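Local coordinates for protein peroxiredoxin HYR1 (Saccharomyces cerevisiae, PDB 3CMI) that reduces hydroperoxides at the expense of thioredoxin and, as a sensor of hydroperoxide stress, oxidises and so activates the transcription factor YAP1, at residues A[32-37]-A[140-145]; A[39-44]-A[133-138]. All coordinates share one frame; numbering follows the deposited sequence.

Contact 1: residues A[32-37]-A[140-145]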
loop_
_atom_site.group_PDB
_atom_site.type_symbol
_atom_site.label_atom_id
_atom_site.label_comp_id
_atom_site.label_asym_id
_atom_site.label_seq_id
_atom_site.Cartn_x
_atom_site.Cartn_y
_atom_site.Cartn_z
ATOM N N GLY A 32 -8.717 -6.006 -11.168
ATOM C CA GLY A 32 -8.012 -5.920 -12.444
ATOM C C GLY A 32 -6.872 -4.919 -12.434
ATOM O O GLY A 32 -6.265 -4.655 -13.472
ATOM N N LYS A 33 -6.586 -4.362 -11.259
ATOM C CA LYS A 33 -5.509 -3.389 -11.088
ATOM C C LYS A 33 -4.385 -3.960 -10.245
ATOM O O LYS A 33 -4.630 -4.695 -9.286
ATOM C CB LYS A 33 -6.028 -2.101 -10.427
ATOM C CG LYS A 33 -6.608 -1.059 -11.384
ATOM C CD LYS A 33 -7.981 -1.452 -11.891
ATOM C CE LYS A 33 -8.610 -0.348 -12.748
ATOM N NZ LYS A 33 -9.148 0.747 -11.888
ATOM N N VAL A 34 -3.153 -3.623 -10.618
ATOM C CA VAL A 34 -2.002 -3.831 -9.751
ATOM C C VAL A 34 -2.024 -2.715 -8.701
ATOM O O VAL A 34 -2.219 -1.549 -9.033
ATOM C CB VAL A 34 -0.674 -3.841 -10.558
ATOM C CG1 VAL A 34 0.546 -3.931 -9.632
ATOM C CG2 VAL A 34 -0.667 -4.993 -11.571
ATOM N N VAL A 35 -1.852 -3.078 -7.435
ATOM C CA VAL A 35 -1.960 -2.115 -6.339
ATOM C C VAL A 35 -0.719 -2.132 -5.447
ATOM O O VAL A 35 -0.267 -3.196 -5.012
ATOM C CB VAL A 35 -3.227 -2.372 -5.458
ATOM C CG1 VAL A 35 -3.424 -1.253 -4.441
ATOM C CG2 VAL A 35 -4.476 -2.514 -6.324
ATOM N N LEU A 36 -0.177 -0.947 -5.186
ATOM C CA LEU A 36 0.899 -0.783 -4.211
ATOM C C LEU A 36 0.267 -0.185 -2.954
ATOM O O LEU A 36 -0.311 0.897 -3.005
ATOM C CB LEU A 36 1.981 0.136 -4.789
ATOM C CG LEU A 36 3.445 0.185 -4.314
ATOM C CD1 LEU A 36 3.758 1.470 -3.564
ATOM C CD2 LEU A 36 3.865 -1.031 -3.490
ATOM N N ILE A 37 0.326 -0.907 -1.837
ATOM C CA ILE A 37 -0.190 -0.367 -0.589
ATOM C C ILE A 37 0.967 0.079 0.295
ATOM O O ILE A 37 1.841 -0.715 0.646
ATOM C CB ILE A 37 -1.149 -1.352 0.141
ATOM C CG1 ILE A 37 -2.370 -1.635 -0.746
ATOM C CG2 ILE A 37 -1.603 -0.769 1.490
ATOM C CD1 ILE A 37 -3.372 -2.591 -0.156
ATOM N N VAL A 140 0.085 -5.869 -4.717
ATOM C CA VAL A 140 -1.072 -6.744 -4.906
ATOM C C VAL A 140 -1.362 -7.044 -6.388
ATOM O O VAL A 140 -1.307 -6.160 -7.247
ATOM C CB VAL A 140 -2.336 -6.164 -4.196
ATOM C CG1 VAL A 140 -3.549 -7.063 -4.393
ATOM C CG2 VAL A 140 -2.068 -5.962 -2.703
ATOM N N ASP A 141 -1.665 -8.317 -6.640
ATOM C CA ASP A 141 -2.084 -8.907 -7.926
ATOM C C ASP A 141 -3.234 -8.165 -8.619
ATOM O O ASP A 141 -3.969 -7.403 -7.983
ATOM C CB ASP A 141 -2.607 -10.318 -7.606
ATOM C CG ASP A 141 -2.237 -11.346 -8.631
ATOM O OD1 ASP A 141 -2.738 -11.264 -9.770
ATOM O OD2 ASP A 141 -1.477 -12.270 -8.281
ATOM N N LYS A 142 -3.396 -8.421 -9.920
ATOM C CA LYS A 142 -4.609 -8.034 -10.652
ATOM C C LYS A 142 -5.819 -8.897 -10.258
ATOM O O LYS A 142 -6.968 -8.523 -10.513
ATOM C CB LYS A 142 -4.389 -8.115 -12.163
ATOM C CG LYS A 142 -3.672 -6.914 -12.751
ATOM C CD LYS A 142 -3.603 -6.995 -14.268
ATOM C CE LYS A 142 -3.078 -5.696 -14.868
ATOM N NZ LYS A 142 -4.024 -4.543 -14.711
ATOM N N LYS A 143 -5.546 -10.053 -9.654
ATOM C CA LYS A 143 -6.591 -10.953 -9.166
ATOM C C LYS A 143 -6.828 -10.759 -7.663
ATOM O O LYS A 143 -7.707 -11.395 -7.075
ATOM C CB LYS A 143 -6.244 -12.417 -9.474
ATOM C CG LYS A 143 -6.193 -12.767 -10.963
ATOM C CD LYS A 143 -5.825 -14.234 -11.171
ATOM C CE LYS A 143 -5.479 -14.548 -12.626
ATOM N NZ LYS A 143 -6.664 -14.566 -13.531
ATOM N N GLY A 144 -6.040 -9.877 -7.051
ATOM C CA GLY A 144 -6.215 -9.502 -5.648
ATOM C C GLY A 144 -5.336 -10.245 -4.660
ATOM O O GLY A 144 -5.521 -10.122 -3.452
ATOM N N LYS A 145 -4.381 -11.013 -5.175
ATOM C CA LYS A 145 -3.469 -11.794 -4.347
ATOM C C LYS A 145 -2.192 -11.011 -4.043
ATOM O O LYS A 145 -1.556 -10.462 -4.945
ATOM C CB LYS A 145 -3.136 -13.126 -5.030
ATOM C CG LYS A 145 -4.340 -14.045 -5.211
ATOM C CD LYS A 145 -3.960 -15.343 -5.902
ATOM C CE LYS A 145 -5.193 -16.181 -6.253
ATOM N NZ LYS A 145 -5.801 -16.863 -5.065
#
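Val-35 and Val-140 face each other as a hydrogen-bonded pair of the neighbouring antiparallel strands 34-41 and 137-140 of the thioredoxin-like sheet, gripping each other through both backbone groups: Val-140 N reaches Val-35 O at 2.7 Å, and Val-35 N gives a nearly straight bond (167° at the hydrogen) to Val-140 O. Their side chains lie on the same face of the sheet, CB to CB 4.1 Å, with Phe-12 against Val-140. The same Val-140 O also receives a CA-H...O contact from Val-34 CA at 3.5 Å.

Beyond this pair the chains no longer match as strands, and Lys-142 takes over. Gly-32 N binds Lys-142 O in the carbonyl plane, on a lone pair, at 3.1 Å, while Lys-142 NZ returns to Gly-32 O at 2.6 Å. The lysine chain runs extended and then bends at its last torsion (chi4 -68°), which turns the ammonium back onto that carbonyl; on the way its CG lies 3.8 Å from Val-34 CG2. Further out, Asp-141 OD1 accepts from Lys-143 N, making an Asx turn, and Lys-142 N bonds Glu-169 weakly. Reciprocal bonds between one lysine and one glycine thus close this strand pairing where 137-140 gives way to a loop, the ammonium charge probably polarising the Gly-32 carbonyl.

Contact 2: residues A[39-44]-A[133-138]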
loop_
_atom_site.group_PDB
_atom_site.type_symbol
_atom_site.label_atom_id
_atom_site.label_comp_id
_atom_site.label_asym_id
_atom_site.label_seq_id
_atom_site.Cartn_x
_atom_site.Cartn_y
_atom_site.Cartn_z
ATOM N N ASN A 39 2.113 2.389 3.789
ATOM C CA ASN A 39 1.846 3.196 4.973
ATOM C C ASN A 39 2.728 4.435 4.937
ATOM O O ASN A 39 3.937 4.361 4.707
ATOM C CB ASN A 39 2.001 2.410 6.280
ATOM C CG ASN A 39 3.411 1.915 6.510
ATOM O OD1 ASN A 39 4.115 2.395 7.402
ATOM N ND2 ASN A 39 3.828 0.943 5.718
ATOM N N VAL A 40 2.098 5.576 5.145
ATOM C CA VAL A 40 2.716 6.860 4.915
ATOM C C VAL A 40 2.864 7.614 6.233
ATOM O O VAL A 40 2.112 7.373 7.176
ATOM C CB VAL A 40 1.889 7.622 3.842
ATOM C CG1 VAL A 40 1.668 9.086 4.195
ATOM C CG2 VAL A 40 2.519 7.429 2.471
ATOM N N ALA A 41 3.856 8.495 6.303
ATOM C CA ALA A 41 4.131 9.251 7.519
ATOM C C ALA A 41 3.104 10.357 7.735
ATOM O O ALA A 41 2.861 11.179 6.846
ATOM C CB ALA A 41 5.532 9.823 7.482
ATOM N N SER A 42 2.503 10.364 8.924
ATOM C CA SER A 42 1.523 11.379 9.298
ATOM C C SER A 42 2.195 12.737 9.502
ATOM O O SER A 42 1.599 13.778 9.224
ATOM C CB SER A 42 0.776 10.953 10.561
ATOM O OG SER A 42 -0.325 11.805 10.817
ATOM N N LYS A 43 3.438 12.711 9.981
ATOM C CA LYS A 43 4.239 13.920 10.166
ATOM C C LYS A 43 4.984 14.304 8.886
ATOM O O LYS A 43 5.179 13.472 7.994
ATOM C CB LYS A 43 5.233 13.741 11.319
ATOM C CG LYS A 43 4.591 13.692 12.695
ATOM C CD LYS A 43 5.635 13.503 13.785
ATOM C CE LYS A 43 5.000 13.531 15.169
ATOM N NZ LYS A 43 6.006 13.322 16.245
ATOM N N CYS A 44 5.393 15.569 8.810
ATOM C CA CYS A 44 6.112 16.103 7.654
ATOM C C CYS A 44 7.597 15.735 7.685
ATOM O O CYS A 44 8.098 15.207 8.681
ATOM C CB CYS A 44 5.956 17.627 7.591
ATOM S SG CYS A 44 4.250 18.221 7.550
ATOM N N TRP A 133 8.526 0.388 10.136
ATOM C CA TRP A 133 8.650 1.840 10.043
ATOM C C TRP A 133 7.767 2.425 8.941
ATOM O O TRP A 133 7.050 1.695 8.254
ATOM C CB TRP A 133 10.121 2.248 9.842
ATOM C CG TRP A 133 10.510 3.467 10.640
ATOM C CD1 TRP A 133 10.650 3.548 12.002
ATOM C CD2 TRP A 133 10.805 4.773 10.130
ATOM N NE1 TRP A 133 11.011 4.824 12.368
ATOM C CE2 TRP A 133 11.114 5.596 11.240
ATOM C CE3 TRP A 133 10.840 5.330 8.843
ATOM C CZ2 TRP A 133 11.454 6.948 11.101
ATOM C CZ3 TRP A 133 11.177 6.677 8.705
ATOM C CH2 TRP A 133 11.480 7.469 9.829
ATOM N N ASN A 134 7.813 3.745 8.792
ATOM C CA ASN A 134 7.140 4.436 7.693
ATOM C C ASN A 134 7.506 3.857 6.330
ATOM O O ASN A 134 8.633 3.404 6.131
ATOM C CB ASN A 134 7.493 5.922 7.715
ATOM C CG ASN A 134 6.933 6.641 8.923
ATOM O OD1 ASN A 134 5.772 6.452 9.291
ATOM N ND2 ASN A 134 7.755 7.480 9.543
ATOM N N PHE A 135 6.545 3.865 5.406
ATOM C CA PHE A 135 6.782 3.528 3.987
ATOM C C PHE A 135 7.123 2.064 3.689
ATOM O O PHE A 135 7.855 1.770 2.742
ATOM C CB PHE A 135 7.816 4.473 3.345
ATOM C CG PHE A 135 7.486 5.928 3.507
ATOM C CD1 PHE A 135 6.479 6.516 2.746
ATOM C CD2 PHE A 135 8.181 6.711 4.419
ATOM C CE1 PHE A 135 6.166 7.866 2.898
ATOM C CE2 PHE A 135 7.880 8.060 4.580
ATOM C CZ PHE A 135 6.869 8.639 3.819
ATOM N N GLU A 136 6.582 1.150 4.486
ATOM C CA GLU A 136 6.579 -0.261 4.122
ATOM C C GLU A 136 5.532 -0.462 3.014
ATOM O O GLU A 136 4.520 0.245 2.974
ATOM C CB GLU A 136 6.276 -1.127 5.347
ATOM C CG GLU A 136 6.959 -2.472 5.321
ATOM C CD GLU A 136 7.065 -3.135 6.686
ATOM O OE1 GLU A 136 6.496 -4.227 6.840
ATOM O OE2 GLU A 136 7.719 -2.589 7.600
ATOM N N LYS A 137 5.790 -1.410 2.115
ATOM C CA LYS A 137 5.032 -1.547 0.867
ATOM C C LYS A 137 4.583 -2.983 0.596
ATOM O O LYS A 137 5.354 -3.940 0.778
ATOM C CB LYS A 137 5.880 -1.066 -0.316
ATOM C CG LYS A 137 6.429 0.356 -0.188
ATOM C CD LYS A 137 7.754 0.486 -0.908
ATOM C CE LYS A 137 8.416 1.831 -0.631
ATOM N NZ LYS A 137 9.369 1.782 0.513
ATOM N N PHE A 138 3.333 -3.120 0.163
ATOM C CA PHE A 138 2.772 -4.401 -0.256
ATOM C C PHE A 138 2.299 -4.264 -1.695
ATOM O O PHE A 138 1.571 -3.328 -2.028
ATOM C CB PHE A 138 1.565 -4.792 0.603
ATOM C CG PHE A 138 1.882 -5.057 2.052
ATOM C CD1 PHE A 138 2.032 -4.005 2.957
ATOM C CD2 PHE A 138 1.957 -6.362 2.529
ATOM C CE1 PHE A 138 2.293 -4.254 4.307
ATOM C CE2 PHE A 138 2.209 -6.617 3.873
ATOM C CZ PHE A 138 2.385 -5.562 4.762
HETATM O O HOH W 1 2.389 -0.626 4.138
HETATM O O HOH W 2 3.461 5.288 8.515
#
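Trp-133 O and Asn-39 OD1 approach to 3.1 Å, two acceptors that cannot bond directly. Next comes Asn-134, whose amide lies against the methyl of Ala-41, CG to CB 3.8 Å, while its ND2 sits over one face of the Trp-133 indole, offset toward the rim. A water lies 2.7 Å from Asn-134 OD1 and 3.2 Å from Asn-39 OD1; with more acceptors in reach than it has protons, it may share its bonds between the two amides.

Phe-135, at a positive phi of 69°, turns the chain: its N binds Asn-39 O at 2.7 Å, and its ring meets Val-40 CG2 with CE1 at 3.7 Å and Ala-41 CB with CZ. Glu-136 O accepts a weak bond from Asn-39 N and a firmer one from a second water, itself held by Asn-39 ND2 at 2.7 Å. With CG set between its own backbone N and carbonyl carbon (chi1 63°), Asn-39 can span the segment, its oxygen on the Trp-133 side and its nitrogen beside Glu-136. The Glu-136 carboxylate leads off to a salt bridge with Arg-149, and Lys-137 NZ folds back to bond Phe-135 O, and bonds Thr-154 O as well.

All this lies where strand 34-41 runs out toward the catalytic Cys-44. Helix 47-60 covers the Phe-135 side, where Tyr-50 meets its ring edge-to-face, while Tyr-115 of helix 113-121 packs on Asn-39 and Phe-138.

In the fold
Both contacts join strand 34-41 to strand 137-140 or its flanking loops, at the two ends of one antiparallel pairing in the thioredoxin-like sheet, and a probable hydrogen bond from Ile-37 to Phe-138 ties them together. Contact 1 is partly buried: regular strand pairing gives way to a partly exposed loop, where one lysine closes the pairing with its backbone carbonyl and its ammonium group. Contact 2 is more deeply buried and less regular, relying on a neutral amide, waters and an aromatic ring. Their places also differ: contact 1 lies away from the annotated sites, whereas the first segment of contact 2 ends at Cys-44, which forms the sulfenic acid intermediate and the transient disulfide with YAP1.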